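Local coordinates for transmembrane oligosaccharyl transferase (Archaeoglobus fulgidus, PDB 3WAJ), which is a multi-domain membrane protein of the STT3/AglB oligosaccharyl transferase family, with a GT-C-type N-terminal region and a bound zinc ion, at residues G44-W49 against G554-A559; F71-Y76 against I566-Q571. One frame throughout, in Å; residues are numbered along the deposited sequence.

How the interactions relate
Both contacts join the N-terminal STT3 region to the AglB core region, and they lie side by side, their centres about 12 Å apart. Interaction 1 is partly buried and next to the zinc site; it sets the start of helix 47-60 against helix 554-561 and depends on an indole N-H, two crossed tryptophans and a water. Interaction 2 is buried and farther from the zinc, the side chain of N568 lying about 13 Å from it. It brings together two irregular segments beside a sheet edge, using carbonyl oxygens, a bridging water and an isoleucine against a tyrosine rim. They meet where E558 packs on F71 and T72, and where H555 packs on P569 and F570.

Interaction 1 of 2, residues G44-W49 against G554-A559; sequences GGNDPW and GHWIEA
The backbones of G44-W49 and G554-A559 come closest at N46 and H555, whose CA atoms are 5.8 Å apart, where the bend leading into helix 47-60 lies against the first turns of helix 554-561. W556 makes the direct hydrogen bond: its NE1 reaches the carbonyl O of G45 at 2.9 Å, with an N-H...O angle of 153°. That oxygen sits almost in the indole plane, and the bond helps to fix the rotation of the ring. The same pyrrole edge is directed at the face of W49, a T-shaped pair of five-membered rings with planes at 74° and W556 NE1 3.5 Å from W49 CD1. W49 takes up this position with CG beside its backbone N (chi1 -66°), and its own NE1 is bonded to L43 O. W503 adds another edge-to-face contact to W556.

G554 closes the WWDYG sequence, the family's WWDxG signature, so the contact brings the helix that begins at the motif's last glycine up to D47, which binds the zinc ion with D161 and H163. Next to the metal, D47 OD1 lies at the edge of the H555 imidazole, 3.4 Å from CD2 and in the ring plane. Y50 stacks on H555, and F570 meets it edge-to-face, so two aromatic neighbours probably help to hold the imidazole beside the zinc ligand. N46 turns its amide at a steep angle to W556, OD1 approaching the six-membered ring obliquely, 3.6 Å from CZ2. Water 1 lies on the same side of the ring plane as that oxygen; it accepts from the backbone N of W556 at 3.0 Å and gives a weak bond to N46 OD1. One helical turn beyond H555, A559 places CB 3.6 Å from the carbonyl O of W49 and near the edge of that indole.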
ATOM      1  N   GLY A  44      -0.295  -0.556 -10.997  1.00 30.97           N
ATOM      2  CA  GLY A  44      -0.144  -1.539  -9.942  1.00 33.46           C
ATOM      3  C   GLY A  44      -0.669  -1.085  -8.593  1.00 38.20           C
ATOM      4  O   GLY A  44      -0.924   0.114  -8.380  1.00 38.74           O
ATOM      5  N   GLY A  45      -0.829  -2.057  -7.689  1.00 35.21           N
ATOM      6  CA  GLY A  45      -1.094  -1.814  -6.277  1.00 28.16           C
ATOM      7  C   GLY A  45      -2.165  -0.785  -5.948  1.00 35.92           C
ATOM      8  O   GLY A  45      -3.217  -0.736  -6.595  1.00 34.72           O
ATOM      9  N   ASN A  46      -1.907   0.027  -4.924  1.00 35.22           N
ATOM     10  CA  ASN A  46      -2.830   1.085  -4.556  1.00 35.02           C
ATOM     11  C   ASN A  46      -2.205   2.464  -4.767  1.00 34.65           C
ATOM     12  O   ASN A  46      -2.811   3.345  -5.371  1.00 35.66           O
ATOM     13  CB  ASN A  46      -3.239   0.955  -3.090  1.00 33.98           C
ATOM     14  CG  ASN A  46      -3.703  -0.431  -2.729  1.00 35.98           C
ATOM     15  OD1 ASN A  46      -4.509  -1.040  -3.440  1.00 40.25           O
ATOM     16  ND2 ASN A  46      -3.215  -0.937  -1.595  1.00 35.43           N
ATOM     17  N   ASP A  47      -1.002   2.650  -4.242  1.00 37.68           N
ATOM     18  CA  ASP A  47      -0.358   3.963  -4.283  1.00 42.05           C
ATOM     19  C   ASP A  47      -0.138   4.590  -5.677  1.00 37.31           C
ATOM     20  O   ASP A  47      -0.286   5.808  -5.823  1.00 33.80           O
ATOM     21  CB  ASP A  47       0.934   3.956  -3.453  1.00 41.82           C
ATOM     22  CG  ASP A  47       0.663   3.787  -1.968  1.00 43.24           C
ATOM     23  OD1 ASP A  47      -0.476   4.112  -1.529  1.00 37.06           O
ATOM     24  OD2 ASP A  47       1.586   3.335  -1.243  1.00 43.40           O
ATOM     25  N   PRO A  48       0.189   3.774  -6.701  1.00 32.92           N
ATOM     26  CA  PRO A  48       0.251   4.384  -8.039  1.00 35.99           C
ATOM     27  C   PRO A  48      -1.079   5.001  -8.471  1.00 37.57           C
ATOM     28  O   PRO A  48      -1.068   5.967  -9.230  1.00 39.74           O
ATOM     29  CB  PRO A  48       0.627   3.208  -8.948  1.00 33.96           C
ATOM     30  CG  PRO A  48       1.384   2.263  -8.034  1.00 36.92           C
ATOM     31  CD  PRO A  48       0.653   2.372  -6.712  1.00 29.75           C
ATOM     32  N   TRP A  49      -2.204   4.465  -8.011  1.00 36.11           N
ATOM     33  CA  TRP A  49      -3.478   5.105  -8.333  1.00 35.79           C
ATOM     34  C   TRP A  49      -3.613   6.494  -7.705  1.00 34.77           C
ATOM     35  O   TRP A  49      -4.269   7.376  -8.263  1.00 36.05           O
ATOM     36  CB  TRP A  49      -4.653   4.201  -7.962  1.00 28.93           C
ATOM     37  CG  TRP A  49      -4.646   2.966  -8.818  1.00 33.35           C
ATOM     38  CD1 TRP A  49      -3.925   1.826  -8.601  1.00 27.31           C
ATOM     39  CD2 TRP A  49      -5.347   2.769 -10.066  1.00 30.88           C
ATOM     40  NE1 TRP A  49      -4.147   0.926  -9.624  1.00 30.50           N
ATOM     41  CE2 TRP A  49      -5.013   1.480 -10.535  1.00 31.18           C
ATOM     42  CE3 TRP A  49      -6.211   3.556 -10.825  1.00 31.31           C
ATOM     43  CZ2 TRP A  49      -5.532   0.950 -11.730  1.00 30.38           C
ATOM     44  CZ3 TRP A  49      -6.736   3.027 -12.019  1.00 35.35           C
ATOM     45  CH2 TRP A  49      -6.392   1.736 -12.453  1.00 32.25           C
ATOM     46  N   GLY A 554      -9.283   2.401  -0.837  1.00 28.94           N
ATOM     47  CA  GLY A 554      -9.530   3.838  -0.892  1.00 23.49           C
ATOM     48  C   GLY A 554      -9.023   4.535  -2.145  1.00 27.69           C
ATOM     49  O   GLY A 554      -9.735   5.343  -2.770  1.00 30.09           O
ATOM     50  N   HIS A 555      -7.789   4.219  -2.528  1.00 22.62           N
ATOM     51  CA  HIS A 555      -7.201   4.828  -3.718  1.00 26.73           C
ATOM     52  C   HIS A 555      -7.957   4.481  -5.010  1.00 33.66           C
ATOM     53  O   HIS A 555      -8.179   5.366  -5.855  1.00 36.72           O
ATOM     54  CB  HIS A 555      -5.689   4.548  -3.801  1.00 29.43           C
ATOM     55  CG  HIS A 555      -4.901   5.236  -2.725  1.00 31.72           C
ATOM     56  ND1 HIS A 555      -5.409   6.277  -1.978  1.00 39.04           N
ATOM     57  CD2 HIS A 555      -3.642   5.023  -2.268  1.00 27.40           C
ATOM     58  CE1 HIS A 555      -4.493   6.683  -1.106  1.00 33.01           C
ATOM     59  NE2 HIS A 555      -3.414   5.938  -1.270  1.00 30.94           N
ATOM     60  N   TRP A 556      -8.370   3.218  -5.156  1.00 36.00           N
ATOM     61  CA  TRP A 556      -9.177   2.809  -6.315  1.00 31.06           C
ATOM     62  C   TRP A 556     -10.522   3.531  -6.366  1.00 32.14           C
ATOM     63  O   TRP A 556     -10.950   3.984  -7.430  1.00 38.77           O
ATOM     64  CB  TRP A 556      -9.430   1.302  -6.300  1.00 26.54           C
ATOM     65  CG  TRP A 556      -8.194   0.467  -6.362  1.00 28.97           C
ATOM     66  CD1 TRP A 556      -6.922   0.881  -6.669  1.00 32.02           C
ATOM     67  CD2 TRP A 556      -8.110  -0.945  -6.120  1.00 31.08           C
ATOM     68  NE1 TRP A 556      -6.055  -0.198  -6.640  1.00 30.41           N
ATOM     69  CE2 TRP A 556      -6.760  -1.324  -6.300  1.00 32.62           C
ATOM     70  CE3 TRP A 556      -9.046  -1.923  -5.773  1.00 27.73           C
ATOM     71  CZ2 TRP A 556      -6.326  -2.644  -6.120  1.00 31.30           C
ATOM     72  CZ3 TRP A 556      -8.618  -3.229  -5.602  1.00 29.11           C
ATOM     73  CH2 TRP A 556      -7.268  -3.577  -5.759  1.00 25.82           C
ATOM     74  N   ILE A 557     -11.190   3.622  -5.217  1.00 24.73           N
ATOM     75  CA  ILE A 557     -12.504   4.242  -5.147  1.00 23.96           C
ATOM     76  C   ILE A 557     -12.392   5.680  -5.608  1.00 29.07           C
ATOM     77  O   ILE A 557     -13.175   6.144  -6.429  1.00 32.55           O
ATOM     78  CB  ILE A 557     -13.100   4.178  -3.721  1.00 26.90           C
ATOM     79  CG1 ILE A 557     -13.504   2.739  -3.381  1.00 24.73           C
ATOM     80  CG2 ILE A 557     -14.327   5.074  -3.608  1.00 27.63           C
ATOM     81  CD1 ILE A 557     -14.052   2.569  -1.970  1.00 24.40           C
ATOM     82  N   GLU A 558     -11.390   6.382  -5.097  1.00 33.37           N
ATOM     83  CA  GLU A 558     -11.164   7.765  -5.492  1.00 32.43           C
ATOM     84  C   GLU A 558     -10.715   7.925  -6.953  1.00 30.29           C
ATOM     85  O   GLU A 558     -11.268   8.735  -7.681  1.00 27.34           O
ATOM     86  CB  GLU A 558     -10.120   8.393  -4.579  1.00 33.00           C
ATOM     87  CG  GLU A 558      -9.793   9.827  -4.947  1.00 34.18           C
ATOM     88  CD  GLU A 558      -8.885  10.481  -3.898  1.00 41.54           C
ATOM     89  OE1 GLU A 558      -8.335   9.742  -3.044  1.00 43.21           O
ATOM     90  OE2 GLU A 558      -8.727  11.721  -3.929  1.00 34.81           O
ATOM     91  N   ALA A 559      -9.704   7.169  -7.375  1.00 26.70           N
ATOM     92  CA  ALA A 559      -9.168   7.342  -8.722  1.00 30.11           C
ATOM     93  C   ALA A 559     -10.079   6.774  -9.821  1.00 35.20           C
ATOM     94  O   ALA A 559     -10.074   7.278 -10.934  1.00 43.05           O
ATOM     95  CB  ALA A 559      -7.753   6.768  -8.828  1.00 29.54           C
TER
HETATM   96  O   HOH W   1      -6.838   1.508  -3.277  1.00 26.11           O

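Interaction 2 of 2, residues F71-Y76 against I566-Q571; sequences FTYYPY and IANPFQ
I566 and Y74 bring the two segments together, their CA atoms 4.4 Å apart, at the border of the mixed sheet in the core region. I566 directly follows strand 564-565, an outermost strand of that sheet, and Y74 has a backbone hydrogen bond to P565, so the 71-76 loop of the STT3 region meets the sheet at that outer strand. I566 leans on the Y74 carbonyl: its CA gives a CA-H...O contact to Y74 O, and CG1 of the same isoleucine is 3.5 Å from that oxygen. CD1 then reaches the rim of the Y74 ring, 4.0 Å from CD2 and near the ring plane.

The Y74 side chain extends with CG opposite the backbone N (chi1 -173°), which carries the phenol past I566 to where its OH is hydrogen-bonded to T544 OG1 and N604 ND2. The peptide bond between Y74 and P75 is cis, and the proline doubles back to set CB over the centre of the tyrosine ring.

Y73 swings its ring out similarly (chi1 -178°), but from a backbone with positive phi. Its CD1 edge faces I566 O in the ring plane at 3.6 Å, while CB of Y76 covers part of one face. N568, which starts a type I turn, turns its amide to this loop and places ND2 3.5 Å from Y73 CB; how its oxygen is modelled against T72 is doubtful. Water 2 links the two backbones, donating to Y74 O at 2.8 Å and to I566 O at 2.9 Å.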
ATOM      1  N   PHE A  71     -11.008  14.796  -0.835  1.00 32.53           N
ATOM      2  CA  PHE A  71     -11.699  13.769  -1.612  1.00 36.57           C
ATOM      3  C   PHE A  71     -11.446  12.385  -1.007  1.00 44.28           C
ATOM      4  O   PHE A  71     -12.148  11.416  -1.318  1.00 50.71           O
ATOM      5  CB  PHE A  71     -11.207  13.790  -3.046  1.00 35.45           C
ATOM      6  CG  PHE A  71     -12.295  13.646  -4.084  1.00 39.94           C
ATOM      7  CD1 PHE A  71     -12.872  12.409  -4.339  1.00 28.37           C
ATOM      8  CD2 PHE A  71     -12.686  14.742  -4.856  1.00 36.68           C
ATOM      9  CE1 PHE A  71     -13.835  12.268  -5.301  1.00 33.41           C
ATOM     10  CE2 PHE A  71     -13.654  14.604  -5.831  1.00 35.88           C
ATOM     11  CZ  PHE A  71     -14.235  13.359  -6.051  1.00 37.40           C
ATOM     12  N   THR A  72     -10.441  12.293  -0.141  1.00 40.82           N
ATOM     13  CA  THR A  72     -10.160  11.047   0.563  1.00 37.45           C
ATOM     14  C   THR A  72     -10.315  11.190   2.081  1.00 39.61           C
ATOM     15  O   THR A  72     -10.495  12.298   2.590  1.00 37.29           O
ATOM     16  CB  THR A  72      -8.778  10.515   0.203  1.00 35.94           C
ATOM     17  OG1 THR A  72      -8.685   9.147   0.605  1.00 29.53           O
ATOM     18  CG2 THR A  72      -7.681  11.349   0.854  1.00 30.59           C
ATOM     19  N   TYR A  73     -10.266  10.069   2.799  1.00 35.49           N
ATOM     20  CA  TYR A  73     -10.498  10.090   4.249  1.00 32.74           C
ATOM     21  C   TYR A  73     -11.773  10.892   4.588  1.00 33.99           C
ATOM     22  O   TYR A  73     -11.787  11.772   5.461  1.00 38.87           O
ATOM     23  CB  TYR A  73      -9.241  10.614   4.988  1.00 33.11           C
ATOM     24  CG  TYR A  73      -9.332  10.629   6.506  1.00 32.73           C
ATOM     25  CD1 TYR A  73     -10.178   9.755   7.193  1.00 31.09           C
ATOM     26  CD2 TYR A  73      -8.583  11.532   7.249  1.00 33.27           C
ATOM     27  CE1 TYR A  73     -10.271   9.785   8.572  1.00 37.22           C
ATOM     28  CE2 TYR A  73      -8.676  11.583   8.638  1.00 37.17           C
ATOM     29  CZ  TYR A  73      -9.517  10.707   9.294  1.00 42.52           C
ATOM     30  OH  TYR A  73      -9.606  10.751  10.665  1.00 43.23           O
ATOM     31  N   TYR A  74     -12.857  10.568   3.899  1.00 33.29           N
ATOM     32  CA  TYR A  74     -14.118  11.274   4.083  1.00 35.66           C
ATOM     33  C   TYR A  74     -14.711  11.040   5.477  1.00 39.67           C
ATOM     34  O   TYR A  74     -14.712   9.918   5.984  1.00 40.41           O
ATOM     35  CB  TYR A  74     -15.100  10.826   3.002  1.00 34.94           C
ATOM     36  CG  TYR A  74     -16.396  11.600   2.982  1.00 36.42           C
ATOM     37  CD1 TYR A  74     -16.500  12.819   2.317  1.00 30.60           C
ATOM     38  CD2 TYR A  74     -17.528  11.092   3.597  1.00 25.89           C
ATOM     39  CE1 TYR A  74     -17.709  13.518   2.284  1.00 26.72           C
ATOM     40  CE2 TYR A  74     -18.729  11.782   3.578  1.00 29.29           C
ATOM     41  CZ  TYR A  74     -18.817  12.996   2.920  1.00 31.36           C
ATOM     42  OH  TYR A  74     -20.033  13.673   2.891  1.00 32.42           O
ATOM     43  N   PRO A  75     -15.253  12.099   6.093  1.00 35.54           N
ATOM     44  CA  PRO A  75     -15.348  13.453   5.545  1.00 30.45           C
ATOM     45  C   PRO A  75     -14.342  14.409   6.158  1.00 34.63           C
ATOM     46  O   PRO A  75     -14.715  15.557   6.442  1.00 35.58           O
ATOM     47  CB  PRO A  75     -16.733  13.887   6.013  1.00 27.76           C
ATOM     48  CG  PRO A  75     -16.762  13.300   7.455  1.00 29.34           C
ATOM     49  CD  PRO A  75     -15.991  11.968   7.364  1.00 27.49           C
ATOM     50  N   TYR A  76     -13.109  13.968   6.376  1.00 35.01           N
ATOM     51  CA  TYR A  76     -12.107  14.853   6.985  1.00 34.59           C
ATOM     52  C   TYR A  76     -11.093  15.378   5.977  1.00 32.26           C
ATOM     53  O   TYR A  76     -10.679  16.534   6.038  1.00 35.55           O
ATOM     54  CB  TYR A  76     -11.372  14.134   8.130  1.00 34.52           C
ATOM     55  CG  TYR A  76     -12.301  13.611   9.198  1.00 36.16           C
ATOM     56  CD1 TYR A  76     -12.725  14.432  10.244  1.00 38.97           C
ATOM     57  CD2 TYR A  76     -12.759  12.296   9.170  1.00 33.95           C
ATOM     58  CE1 TYR A  76     -13.584  13.951  11.233  1.00 36.69           C
ATOM     59  CE2 TYR A  76     -13.630  11.811  10.160  1.00 33.28           C
ATOM     60  CZ  TYR A  76     -14.023  12.651  11.180  1.00 35.67           C
ATOM     61  OH  TYR A  76     -14.862  12.192  12.152  1.00 45.95           O
ATOM     62  N   ILE A 566     -14.280   6.633   2.861  1.00 32.44           N
ATOM     63  CA  ILE A 566     -14.122   6.858   4.294  1.00 29.41           C
ATOM     64  C   ILE A 566     -12.693   6.471   4.746  1.00 34.61           C
ATOM     65  O   ILE A 566     -12.094   7.110   5.625  1.00 31.40           O
ATOM     66  CB  ILE A 566     -15.190   6.025   5.048  1.00 32.83           C
ATOM     67  CG1 ILE A 566     -16.408   6.890   5.367  1.00 32.96           C
ATOM     68  CG2 ILE A 566     -14.615   5.312   6.297  1.00 29.64           C
ATOM     69  CD1 ILE A 566     -17.316   7.161   4.154  1.00 35.93           C
ATOM     70  N   ALA A 567     -12.147   5.424   4.129  1.00 32.13           N
ATOM     71  CA  ALA A 567     -10.849   4.903   4.541  1.00 33.38           C
ATOM     72  C   ALA A 567      -9.838   4.783   3.381  1.00 38.31           C
ATOM     73  O   ALA A 567     -10.231   4.612   2.223  1.00 41.20           O
ATOM     74  CB  ALA A 567     -11.011   3.573   5.282  1.00 23.62           C
ATOM     75  N   ASN A 568      -8.552   4.796   3.744  1.00 31.67           N
ATOM     76  CA  ASN A 568      -7.406   5.072   2.872  1.00 34.24           C
ATOM     77  C   ASN A 568      -6.334   4.022   3.009  1.00 33.37           C
ATOM     78  O   ASN A 568      -6.149   3.464   4.096  1.00 33.11           O
ATOM     79  CB  ASN A 568      -6.657   6.327   3.406  1.00 54.18           C
ATOM     80  CG  ASN A 568      -7.071   7.579   2.729  1.00 59.33           C
ATOM     81  OD1 ASN A 568      -7.592   7.540   1.619  1.00 71.34           O
ATOM     82  ND2 ASN A 568      -6.846   8.713   3.382  1.00 60.12           N
ATOM     83  N   PRO A 569      -5.524   3.845   1.958  1.00 33.31           N
ATOM     84  CA  PRO A 569      -4.293   3.060   2.115  1.00 34.78           C
ATOM     85  C   PRO A 569      -3.171   3.783   2.884  1.00 38.40           C
ATOM     86  O   PRO A 569      -2.098   3.201   3.031  1.00 46.13           O
ATOM     87  CB  PRO A 569      -3.895   2.752   0.665  1.00 34.30           C
ATOM     88  CG  PRO A 569      -5.227   2.813  -0.093  1.00 33.38           C
ATOM     89  CD  PRO A 569      -5.904   3.997   0.541  1.00 35.96           C
ATOM     90  N   PHE A 570      -3.406   5.014   3.348  1.00 37.78           N
ATOM     91  CA  PHE A 570      -2.549   5.632   4.378  1.00 33.83           C
ATOM     92  C   PHE A 570      -3.033   5.253   5.766  1.00 38.39           C
ATOM     93  O   PHE A 570      -2.560   5.816   6.749  1.00 46.73           O
ATOM     94  CB  PHE A 570      -2.583   7.166   4.304  1.00 28.97           C
ATOM     95  CG  PHE A 570      -2.350   7.704   2.932  1.00 34.08           C
ATOM     96  CD1 PHE A 570      -1.287   7.254   2.171  1.00 40.43           C
ATOM     97  CD2 PHE A 570      -3.217   8.631   2.388  1.00 37.15           C
ATOM     98  CE1 PHE A 570      -1.086   7.731   0.890  1.00 43.47           C
ATOM     99  CE2 PHE A 570      -3.027   9.107   1.101  1.00 35.99           C
ATOM    100  CZ  PHE A 570      -1.963   8.662   0.359  1.00 37.66           C
ATOM    101  N   GLN A 571      -4.006   4.336   5.822  1.00 40.56           N
ATOM    102  CA  GLN A 571      -4.641   3.867   7.061  1.00 36.74           C
ATOM    103  C   GLN A 571      -5.440   4.926   7.819  1.00 40.07           C
ATOM    104  O   GLN A 571      -5.604   4.833   9.035  1.00 44.92           O
ATOM    105  CB  GLN A 571      -3.631   3.145   7.968  1.00 36.28           C
ATOM    106  CG  GLN A 571      -3.031   1.885   7.307  1.00 42.93           C
ATOM    107  CD  GLN A 571      -1.902   1.254   8.114  1.00 53.91           C
ATOM    108  OE1 GLN A 571      -1.533   1.739   9.186  1.00 62.74           O
ATOM    109  NE2 GLN A 571      -1.352   0.166   7.600  1.00 55.46           N
TER
HETATM  110  O   HOH W   2     -13.359   8.340   7.891  1.00 39.29           O